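Local coordinates for protein probable mRNA-capping enzyme (Acanthamoeba polyphaga mimivirus, PDB 3BGY) that removes the terminal phosphate from the 5'-triphosphate end of viral mRNA, as the tunnel-type, metal-dependent triphosphatase domain of a multifunctional capping enzyme, at residues I12-M26 with K133-S146. Sequence-based numbering, arbitrary orientation. Where two conformers were deposited one is given.
Sequences ITIFSENEYNEIVEM and KLIGIDNWAITIKS
Ile14 lies against one face of Trp140: its CG2 stands 3.9 Å from the centroid of the five-membered ring, 11° off the normal, a CH-pi contact, while CG1 covers the middle of the indole. With CG2 anti to the backbone N, that methyl sits over the ring and also reaches Ile137 CG2 and Ile142 CD1. Ile12 CG2 abuts the indole at its edge, near CH2, and a water joins Trp140 NE1 to Thr13 O, weakly on the carbonyl side. Farther along, Ile137 CD1 fills the hollow between Phe15 CD1, at 3.8 Å, and the chain of Glu19. The Phe15 ring in turn carries Ile23 CD1 over one face, toward its rim, and touches Ile144 CD1. Ile23 itself wedges between Ile144 and, in one conformer, Ile135. At the far end Met26, bent at its last torsion (chi3 72°), brings CE down onto Lys133 O, Ile144 CG2 and Ser146 N, bridging both strands of the hairpin. Helix 17-26 thus packs on barrel strands 133-136 and 142-146, roughly parallel to the latter; helix 221-235 adds Leu228 against Ile14 and Phe232 against Trp140.

Polar groups border this apolar row. Glu22 OE1 and Lys133 NZ form a long salt bridge (3.6 Å), with a water donating to the carboxylate and held weakly by the lysine. Glu19 OE2 accepts Asp138 N at 2.8 Å, nearly straight (171°) and on its syn side, while OE1 takes Ser16 N and Ser16 OG takes Glu19 N, a capping box. The like charges of Glu19 OE2 and Asp138 OD2 lie 3.6 Å apart; the N-H of Asp138 and a water donating to each oxygen probably offset the repulsion. An apolar row thus seats the helix on the hairpin, while one carboxylate ties the helix start to the type II turn of 137-140.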
ATOM      1  N   ILE A  12     -26.768  -2.195 -12.669  1.00 59.60           N
ATOM      2  CA  ILE A  12     -26.135  -2.494 -11.347  1.00 56.29           C
ATOM      3  C   ILE A  12     -25.196  -1.348 -10.942  1.00 51.60           C
ATOM      4  O   ILE A  12     -24.156  -1.131 -11.573  1.00 56.30           O
ATOM      5  CB  ILE A  12     -25.328  -3.846 -11.378  1.00 58.83           C
ATOM      6  CG1 ILE A  12     -26.191  -4.979 -11.957  1.00 62.71           C
ATOM      7  CG2 ILE A  12     -24.862  -4.230  -9.953  1.00 58.07           C
ATOM      8  CD1 ILE A  12     -25.423  -6.252 -12.318  1.00 65.32           C
ATOM      9  N   THR A  13     -25.596  -0.595  -9.919  1.00 44.94           N
ATOM     10  CA  THR A  13     -24.785   0.509  -9.403  1.00 41.33           C
ATOM     11  C   THR A  13     -24.216   0.089  -8.056  1.00 36.03           C
ATOM     12  O   THR A  13     -24.866  -0.619  -7.290  1.00 37.47           O
ATOM     13  CB  THR A  13     -25.592   1.839  -9.219  1.00 44.89           C
ATOM     14  OG1 THR A  13     -26.707   1.626  -8.344  1.00 52.58           O
ATOM     15  CG2 THR A  13     -26.079   2.377 -10.555  1.00 49.62           C
ATOM     16  N   ILE A  14     -22.997   0.533  -7.781  1.00 24.11           N
ATOM     17  CA  ILE A  14     -22.298   0.229  -6.534  1.00 21.52           C
ATOM     18  C   ILE A  14     -22.532   1.296  -5.484  1.00 24.54           C
ATOM     19  O   ILE A  14     -22.789   0.978  -4.323  1.00 29.90           O
ATOM     20  CB  ILE A  14     -20.752   0.073  -6.767  1.00 25.67           C
ATOM     21  CG1 ILE A  14     -20.486  -1.146  -7.645  1.00 27.86           C
ATOM     22  CG2 ILE A  14     -19.979  -0.109  -5.427  1.00 27.39           C
ATOM     23  CD1 ILE A  14     -19.033  -1.311  -8.036  1.00 29.32           C
ATOM     24  N   PHE A  15     -22.488   2.555  -5.905  1.00 19.96           N
ATOM     25  CA  PHE A  15     -22.608   3.678  -4.980  1.00 18.06           C
ATOM     26  C   PHE A  15     -24.007   4.238  -4.832  1.00 18.64           C
ATOM     27  O   PHE A  15     -24.740   4.377  -5.810  1.00 20.88           O
ATOM     28  CB  PHE A  15     -21.689   4.841  -5.413  1.00 15.33           C
ATOM     29  CG  PHE A  15     -20.259   4.436  -5.665  1.00 18.85           C
ATOM     30  CD1 PHE A  15     -19.550   3.677  -4.718  1.00 24.04           C
ATOM     31  CD2 PHE A  15     -19.615   4.805  -6.862  1.00 19.33           C
ATOM     32  CE1 PHE A  15     -18.216   3.281  -4.965  1.00 20.46           C
ATOM     33  CE2 PHE A  15     -18.282   4.419  -7.110  1.00 24.28           C
ATOM     34  CZ  PHE A  15     -17.594   3.659  -6.154  1.00 18.72           C
ATOM     35  N   SER A  16     -24.332   4.621  -3.599  1.00 18.24           N
ATOM     36  CA  SER A  16     -25.601   5.290  -3.309  1.00 21.70           C
ATOM     37  C   SER A  16     -25.389   6.734  -3.786  1.00 19.89           C
ATOM     38  O   SER A  16     -24.245   7.143  -4.059  1.00 15.54           O
ATOM     39  CB  SER A  16     -25.855   5.311  -1.804  1.00 21.31           C
ATOM     40  OG  SER A  16     -24.852   6.062  -1.148  1.00 17.75           O
ATOM     41  N   GLU A  17     -26.450   7.538  -3.822  1.00 15.66           N
ATOM     42  CA  GLU A  17     -26.315   8.924  -4.255  1.00 16.41           C
ATOM     43  C   GLU A  17     -25.345   9.711  -3.360  1.00 19.34           C
ATOM     44  O   GLU A  17     -24.479  10.441  -3.874  1.00 16.67           O
ATOM     45  CB  GLU A  17     -27.689   9.614  -4.303  1.00 19.17           C
ATOM     46  CG  GLU A  17     -27.605  11.078  -4.751  1.00 18.92           C
ATOM     47  CD  GLU A  17     -28.942  11.783  -4.754  1.00 26.28           C
ATOM     48  OE1 GLU A  17     -29.932  11.220  -4.242  1.00 28.32           O
ATOM     49  OE2 GLU A  17     -28.999  12.903  -5.297  1.00 23.56           O
ATOM     50  N   ASN A  18     -25.417   9.499  -2.042  1.00 16.13           N
ATOM     51  CA  ASN A  18     -24.524  10.216  -1.154  1.00 17.70           C
ATOM     52  C   ASN A  18     -23.075   9.758  -1.299  1.00 15.23           C
ATOM     53  O   ASN A  18     -22.177  10.592  -1.253  1.00 18.44           O
ATOM     54  CB  ASN A  18     -24.944  10.119   0.305  1.00 24.45           C
ATOM     55  CG  ASN A  18     -24.156  11.079   1.185  1.00 36.79           C
ATOM     56  OD1 ASN A  18     -24.068  12.280   0.890  1.00 47.26           O
ATOM     57  ND2 ASN A  18     -23.535  10.554   2.233  1.00 42.87           N
ATOM     58  N   GLU A  19     -22.863   8.450  -1.440  1.00 14.84           N
ATOM     59  CA  GLU A  19     -21.504   7.908  -1.620  1.00 13.01           C
ATOM     60  C   GLU A  19     -20.924   8.447  -2.907  1.00 11.90           C
ATOM     61  O   GLU A  19     -19.788   8.912  -2.927  1.00 14.15           O
ATOM     62  CB  GLU A  19     -21.541   6.398  -1.679  1.00 12.04           C
ATOM     63  CG  GLU A  19     -21.726   5.746  -0.311  1.00 21.62           C
ATOM     64  CD  GLU A  19     -22.196   4.310  -0.387  1.00 16.87           C
ATOM     65  OE1 GLU A  19     -22.489   3.783  -1.485  1.00 17.80           O
ATOM     66  OE2 GLU A  19     -22.261   3.694   0.696  1.00 20.61           O
ATOM     67  N   TYR A  20     -21.732   8.442  -3.967  1.00 13.64           N
ATOM     68  CA  TYR A  20     -21.315   8.991  -5.278  1.00 12.88           C
ATOM     69  C   TYR A  20     -20.809  10.439  -5.118  1.00 15.29           C
ATOM     70  O   TYR A  20     -19.709  10.783  -5.545  1.00 13.10           O
ATOM     71  CB  TYR A  20     -22.510   8.951  -6.251  1.00 12.65           C
ATOM     72  CG  TYR A  20     -22.238   9.389  -7.686  1.00 13.36           C
ATOM     73  CD1 TYR A  20     -22.181  10.762  -8.035  1.00 15.03           C
ATOM     74  CD2 TYR A  20     -22.153   8.434  -8.717  1.00 12.99           C
ATOM     75  CE1 TYR A  20     -22.057  11.170  -9.397  1.00 15.63           C
ATOM     76  CE2 TYR A  20     -22.041   8.817 -10.052  1.00 17.23           C
ATOM     77  CZ  TYR A  20     -21.995  10.204 -10.379  1.00 15.08           C
ATOM     78  OH  TYR A  20     -21.889  10.582 -11.678  1.00 14.92           O
ATOM     79  N   ASN A  21     -21.620  11.302  -4.506  1.00 12.68           N
ATOM     80  CA  ASN A  21     -21.220  12.708  -4.335  1.00 10.81           C
ATOM     81  C   ASN A  21     -19.977  12.930  -3.461  1.00 13.19           C
ATOM     82  O   ASN A  21     -19.129  13.776  -3.765  1.00 14.27           O
ATOM     83  CB  ASN A  21     -22.426  13.517  -3.820  1.00 15.80           C
ATOM     84  CG  ASN A  21     -23.519  13.621  -4.871  1.00 18.99           C
ATOM     85  OD1 ASN A  21     -23.242  13.499  -6.067  1.00 14.30           O
ATOM     86  ND2 ASN A  21     -24.759  13.883  -4.442  1.00 15.88           N
ATOM     87  N   GLU A  22     -19.840  12.107  -2.429  1.00 12.34           N
ATOM     88  CA  GLU A  22     -18.687  12.207  -1.540  1.00 13.33           C
ATOM     89  C   GLU A  22     -17.417  11.722  -2.250  1.00 13.16           C
ATOM     90  O   GLU A  22     -16.378  12.339  -2.101  1.00 14.14           O
ATOM     91  CB  GLU A  22     -18.929  11.408  -0.261  1.00 18.70           C
ATOM     92  CG  GLU A  22     -19.875  12.115   0.698  1.00 25.68           C
ATOM     93  CD  GLU A  22     -19.994  11.441   2.067  1.00 40.65           C
ATOM     94  OE1 GLU A  22     -19.163  10.556   2.394  1.00 32.37           O
ATOM     95  OE2 GLU A  22     -20.920  11.829   2.830  1.00 38.67           O
ATOM     96  N   ILE A  23     -17.542  10.667  -3.058  1.00 15.87           N
ATOM     97  CA  ILE A  23     -16.401  10.108  -3.817  1.00 12.74           C
ATOM     98  C   ILE A  23     -15.970  11.099  -4.902  1.00 14.58           C
ATOM     99  O   ILE A  23     -14.780  11.246  -5.165  1.00 14.05           O
ATOM    100  CB  ILE A  23     -16.735   8.711  -4.385  1.00 12.67           C
ATOM    101  CG1 ILE A  23     -16.872   7.756  -3.214  1.00 14.76           C
ATOM    102  CG2 ILE A  23     -15.598   8.153  -5.296  1.00 12.46           C
ATOM    103  CD1 ILE A  23     -17.600   6.465  -3.512  1.00 15.90           C
ATOM    104  N   VAL A  24     -16.925  11.774  -5.545  1.00 10.93           N
ATOM    105  CA  VAL A  24     -16.567  12.809  -6.553  1.00 10.61           C
ATOM    106  C   VAL A  24     -15.697  13.905  -5.905  1.00 13.22           C
ATOM    107  O   VAL A  24     -14.686  14.310  -6.474  1.00 13.04           O
ATOM    108  CB  VAL A  24     -17.873  13.367  -7.244  1.00 10.68           C
ATOM    109  CG1 VAL A  24     -17.606  14.651  -8.056  1.00 13.03           C
ATOM    110  CG2 VAL A  24     -18.425  12.307  -8.136  1.00 10.95           C
ATOM    111  N   GLU A  25     -16.026  14.326  -4.688  1.00 11.69           N
ATOM    112  CA  GLU A  25     -15.229  15.326  -3.982  1.00 14.04           C
ATOM    113  C   GLU A  25     -13.842  14.777  -3.650  1.00 14.27           C
ATOM    114  O   GLU A  25     -12.853  15.487  -3.828  1.00 14.66           O
ATOM    115  CB  GLU A  25     -15.928  15.791  -2.691  1.00 17.49           C
ATOM    116  CG  GLU A  25     -17.305  16.395  -2.962  1.00 27.09           C
ATOM    117  CD  GLU A  25     -17.933  17.044  -1.742  1.00 42.93           C
ATOM    118  OE1 GLU A  25     -18.137  16.343  -0.722  1.00 50.84           O
ATOM    119  OE2 GLU A  25     -18.232  18.257  -1.826  1.00 52.13           O
ATOM    120  N   MET A  26     -13.782  13.495  -3.248  1.00 15.29           N
ATOM    121  CA  MET A  26     -12.501  12.841  -2.923  1.00 13.12           C
ATOM    122  C   MET A  26     -11.635  12.755  -4.156  1.00 15.07           C
ATOM    123  O   MET A  26     -10.419  12.934  -4.077  1.00 14.84           O
ATOM    124  CB  MET A  26     -12.705  11.437  -2.353  1.00 17.69           C
ATOM    125  CG  MET A  26     -13.281  11.418  -0.977  1.00 18.77           C
ATOM    126  SD  MET A  26     -13.716   9.725  -0.512  1.00 21.06           S
ATOM    127  CE  MET A  26     -12.084   9.026  -0.274  1.00 16.88           C
ATOM    128  N   LYS A 133      -9.383  10.708   4.184  1.00 37.87           N
ATOM    129  CA  LYS A 133     -10.804  10.413   4.299  1.00 24.05           C
ATOM    130  C   LYS A 133     -10.940   8.935   3.918  1.00 23.23           C
ATOM    131  O   LYS A 133     -10.266   8.445   3.016  1.00 22.53           O
ATOM    132  CB  LYS A 133     -11.638  11.303   3.366  1.00 26.65           C
ATOM    133  CG  LYS A 133     -13.154  11.091   3.467  1.00 38.22           C
ATOM    134  CD  LYS A 133     -13.942  12.260   2.875  1.00 40.95           C
ATOM    135  CE  LYS A 133     -15.437  11.932   2.756  1.00 46.52           C
ATOM    136  NZ  LYS A 133     -16.098  11.611   4.052  1.00 54.49           N
ATOM    137  N   LEU A 134     -11.760   8.218   4.665  1.00 19.68           N
ATOM    138  CA  LEU A 134     -11.990   6.811   4.416  1.00 20.00           C
ATOM    139  C   LEU A 134     -13.471   6.556   4.551  1.00 25.80           C
ATOM    140  O   LEU A 134     -14.056   6.881   5.591  1.00 31.68           O
ATOM    141  CB  LEU A 134     -11.236   5.954   5.451  1.00 30.33           C
ATOM    142  CG  LEU A 134     -11.062   4.438   5.250  1.00 43.93           C
ATOM    143  CD1 LEU A 134      -9.767   4.009   5.908  1.00 51.28           C
ATOM    144  CD2 LEU A 134     -12.208   3.627   5.808  1.00 46.24           C
ATOM    145  N   ILE A 135     -14.087   6.016   3.504  0.50 20.59           N
ATOM    146  CA  ILE A 135     -15.508   5.681   3.583  0.50 23.69           C
ATOM    147  C   ILE A 135     -15.781   4.228   3.227  0.50 21.97           C
ATOM    148  O   ILE A 135     -15.104   3.629   2.383  0.50 18.91           O
ATOM    149  CB  ILE A 135     -16.436   6.618   2.745  0.50 22.09           C
ATOM    150  CG1 ILE A 135     -16.041   6.629   1.270  0.50 20.66           C
ATOM    151  CG2 ILE A 135     -16.462   8.039   3.337  0.50 28.34           C
ATOM    152  CD1 ILE A 135     -17.109   7.216   0.390  0.50 31.51           C
ATOM    153  N   GLY A 136     -16.746   3.654   3.937  1.00 22.97           N
ATOM    154  CA  GLY A 136     -17.160   2.286   3.694  1.00 21.96           C
ATOM    155  C   GLY A 136     -18.329   2.426   2.733  1.00 23.22           C
ATOM    156  O   GLY A 136     -18.910   3.507   2.606  1.00 30.94           O
ATOM    157  N   ILE A 137     -18.604   1.374   1.982  1.00 19.77           N
ATOM    158  CA  ILE A 137     -19.681   1.405   0.997  1.00 20.43           C
ATOM    159  C   ILE A 137     -20.783   0.478   1.468  1.00 24.46           C
ATOM    160  O   ILE A 137     -20.508  -0.659   1.839  1.00 25.56           O
ATOM    161  CB  ILE A 137     -19.140   0.973  -0.400  1.00 17.23           C
ATOM    162  CG1 ILE A 137     -18.063   1.969  -0.874  1.00 17.43           C
ATOM    163  CG2 ILE A 137     -20.266   0.796  -1.427  1.00 20.24           C
ATOM    164  CD1 ILE A 137     -18.535   3.422  -1.020  1.00 18.32           C
ATOM    165  N   ASP A 138     -22.026   0.957   1.429  1.00 25.98           N
ATOM    166  CA  ASP A 138     -23.166   0.137   1.850  1.00 28.11           C
ATOM    167  C   ASP A 138     -23.361  -1.068   0.919  1.00 23.18           C
ATOM    168  O   ASP A 138     -23.433  -0.926  -0.310  1.00 23.40           O
ATOM    169  CB  ASP A 138     -24.469   0.959   1.891  1.00 32.99           C
ATOM    170  CG  ASP A 138     -24.427   2.122   2.882  1.00 38.81           C
ATOM    171  OD1 ASP A 138     -23.619   2.120   3.837  1.00 43.92           O
ATOM    172  OD2 ASP A 138     -25.238   3.057   2.696  1.00 50.02           O
ATOM    173  N   ASN A 139     -23.413  -2.257   1.532  1.00 27.63           N
ATOM    174  CA  ASN A 139     -23.635  -3.541   0.856  1.00 29.37           C
ATOM    175  C   ASN A 139     -22.587  -4.102  -0.131  1.00 32.85           C
ATOM    176  O   ASN A 139     -22.849  -5.089  -0.832  1.00 31.88           O
ATOM    177  CB  ASN A 139     -25.056  -3.592   0.245  1.00 38.97           C
ATOM    178  CG  ASN A 139     -26.150  -3.292   1.274  1.00 45.38           C
ATOM    179  OD1 ASN A 139     -26.922  -2.339   1.123  1.00 46.85           O
ATOM    180  ND2 ASN A 139     -26.190  -4.080   2.340  1.00 47.42           N
ATOM    181  N   TRP A 140     -21.437  -3.439  -0.238  1.00 23.65           N
ATOM    182  CA  TRP A 140     -20.340  -3.908  -1.101  1.00 24.51           C
ATOM    183  C   TRP A 140     -19.116  -3.945  -0.206  1.00 20.44           C
ATOM    184  O   TRP A 140     -18.845  -3.000   0.534  1.00 24.27           O
ATOM    185  CB  TRP A 140     -20.102  -2.988  -2.298  1.00 16.92           C
ATOM    186  CG  TRP A 140     -21.250  -2.971  -3.247  1.00 21.46           C
ATOM    187  CD1 TRP A 140     -22.376  -2.204  -3.142  1.00 25.54           C
ATOM    188  CD2 TRP A 140     -21.394  -3.735  -4.441  1.00 18.66           C
ATOM    189  NE1 TRP A 140     -23.207  -2.431  -4.194  1.00 23.30           N
ATOM    190  CE2 TRP A 140     -22.639  -3.365  -5.019  1.00 24.49           C
ATOM    191  CE3 TRP A 140     -20.592  -4.688  -5.097  1.00 30.24           C
ATOM    192  CZ2 TRP A 140     -23.111  -3.918  -6.227  1.00 27.74           C
ATOM    193  CZ3 TRP A 140     -21.057  -5.249  -6.314  1.00 30.23           C
ATOM    194  CH2 TRP A 140     -22.311  -4.852  -6.864  1.00 28.89           C
ATOM    195  N   ALA A 141     -18.363  -5.030  -0.291  1.00 19.61           N
ATOM    196  CA  ALA A 141     -17.194  -5.225   0.564  1.00 17.32           C
ATOM    197  C   ALA A 141     -15.928  -4.469   0.118  1.00 19.48           C
ATOM    198  O   ALA A 141     -14.898  -5.075  -0.228  1.00 19.17           O
ATOM    199  CB  ALA A 141     -16.920  -6.730   0.709  1.00 23.43           C
ATOM    200  N   ILE A 142     -16.035  -3.140   0.108  1.00 15.98           N
ATOM    201  CA  ILE A 142     -14.917  -2.255  -0.252  1.00 12.52           C
ATOM    202  C   ILE A 142     -14.892  -1.003   0.556  1.00 16.84           C
ATOM    203  O   ILE A 142     -15.912  -0.607   1.149  1.00 15.89           O
ATOM    204  CB  ILE A 142     -14.967  -1.744  -1.738  1.00 14.98           C
ATOM    205  CG1 ILE A 142     -16.359  -1.238  -2.129  1.00 14.55           C
ATOM    206  CG2 ILE A 142     -14.464  -2.776  -2.660  1.00 20.33           C
ATOM    207  CD1 ILE A 142     -16.413  -0.483  -3.439  1.00 18.81           C
ATOM    208  N   THR A 143     -13.701  -0.416   0.652  1.00 12.39           N
ATOM    209  CA  THR A 143     -13.544   0.872   1.296  1.00 11.60           C
ATOM    210  C   THR A 143     -12.860   1.774   0.287  1.00 16.02           C
ATOM    211  O   THR A 143     -12.136   1.285  -0.570  1.00 19.09           O
ATOM    212  CB  THR A 143     -12.766   0.863   2.625  1.00 14.71           C
ATOM    213  OG1 THR A 143     -11.439   0.360   2.444  1.00 22.93           O
ATOM    214  CG2 THR A 143     -13.489   0.036   3.670  1.00 16.13           C
ATOM    215  N   ILE A 144     -13.172   3.066   0.318  1.00 14.86           N
ATOM    216  CA  ILE A 144     -12.535   4.011  -0.605  1.00 10.91           C
ATOM    217  C   ILE A 144     -11.690   4.875   0.335  1.00 18.31           C
ATOM    218  O   ILE A 144     -12.198   5.408   1.320  1.00 16.75           O
ATOM    219  CB  ILE A 144     -13.566   4.940  -1.312  1.00 14.61           C
ATOM    220  CG1 ILE A 144     -14.806   4.193  -1.825  1.00 27.78           C
ATOM    221  CG2 ILE A 144     -12.893   5.727  -2.407  1.00 17.44           C
ATOM    222  CD1 ILE A 144     -14.623   3.313  -3.011  1.00 24.84           C
ATOM    223  N   LYS A 145     -10.415   5.072   0.014  1.00 16.14           N
ATOM    224  CA  LYS A 145      -9.541   5.824   0.897  1.00 18.03           C
ATOM    225  C   LYS A 145      -8.669   6.788   0.146  1.00 18.46           C
ATOM    226  O   LYS A 145      -8.198   6.473  -0.949  1.00 18.75           O
ATOM    227  CB  LYS A 145      -8.617   4.836   1.650  1.00 21.85           C
ATOM    228  CG  LYS A 145      -7.666   5.394   2.736  1.00 37.62           C
ATOM    229  CD  LYS A 145      -6.644   4.326   3.150  1.00 46.93           C
ATOM    230  CE  LYS A 145      -5.809   4.743   4.363  1.00 57.28           C
ATOM    231  NZ  LYS A 145      -4.707   3.769   4.654  1.00 63.42           N
ATOM    232  N   SER A 146      -8.532   7.974   0.714  0.50 16.06           N
ATOM    233  CA  SER A 146      -7.636   8.962   0.166  0.50 17.81           C
ATOM    234  C   SER A 146      -6.685   9.170   1.324  0.50 18.06           C
ATOM    235  O   SER A 146      -7.117   9.148   2.488  0.50 15.69           O
ATOM    236  CB  SER A 146      -8.358  10.265  -0.163  0.50 21.36           C
ATOM    237  OG  SER A 146      -7.525  11.118  -0.935  0.50 21.56           O
TER
HETATM  238  O   HOH W   1     -25.981  -1.226  -4.130  1.00 50.33           O
HETATM  239  O   HOH W   2     -24.997   5.974   1.654  1.00 32.31           O
HETATM  240  O   HOH W   3     -21.363   4.678   2.952  1.00 37.77           O
HETATM  241  O   HOH W   4     -18.664  10.098   5.058  1.00 49.37           O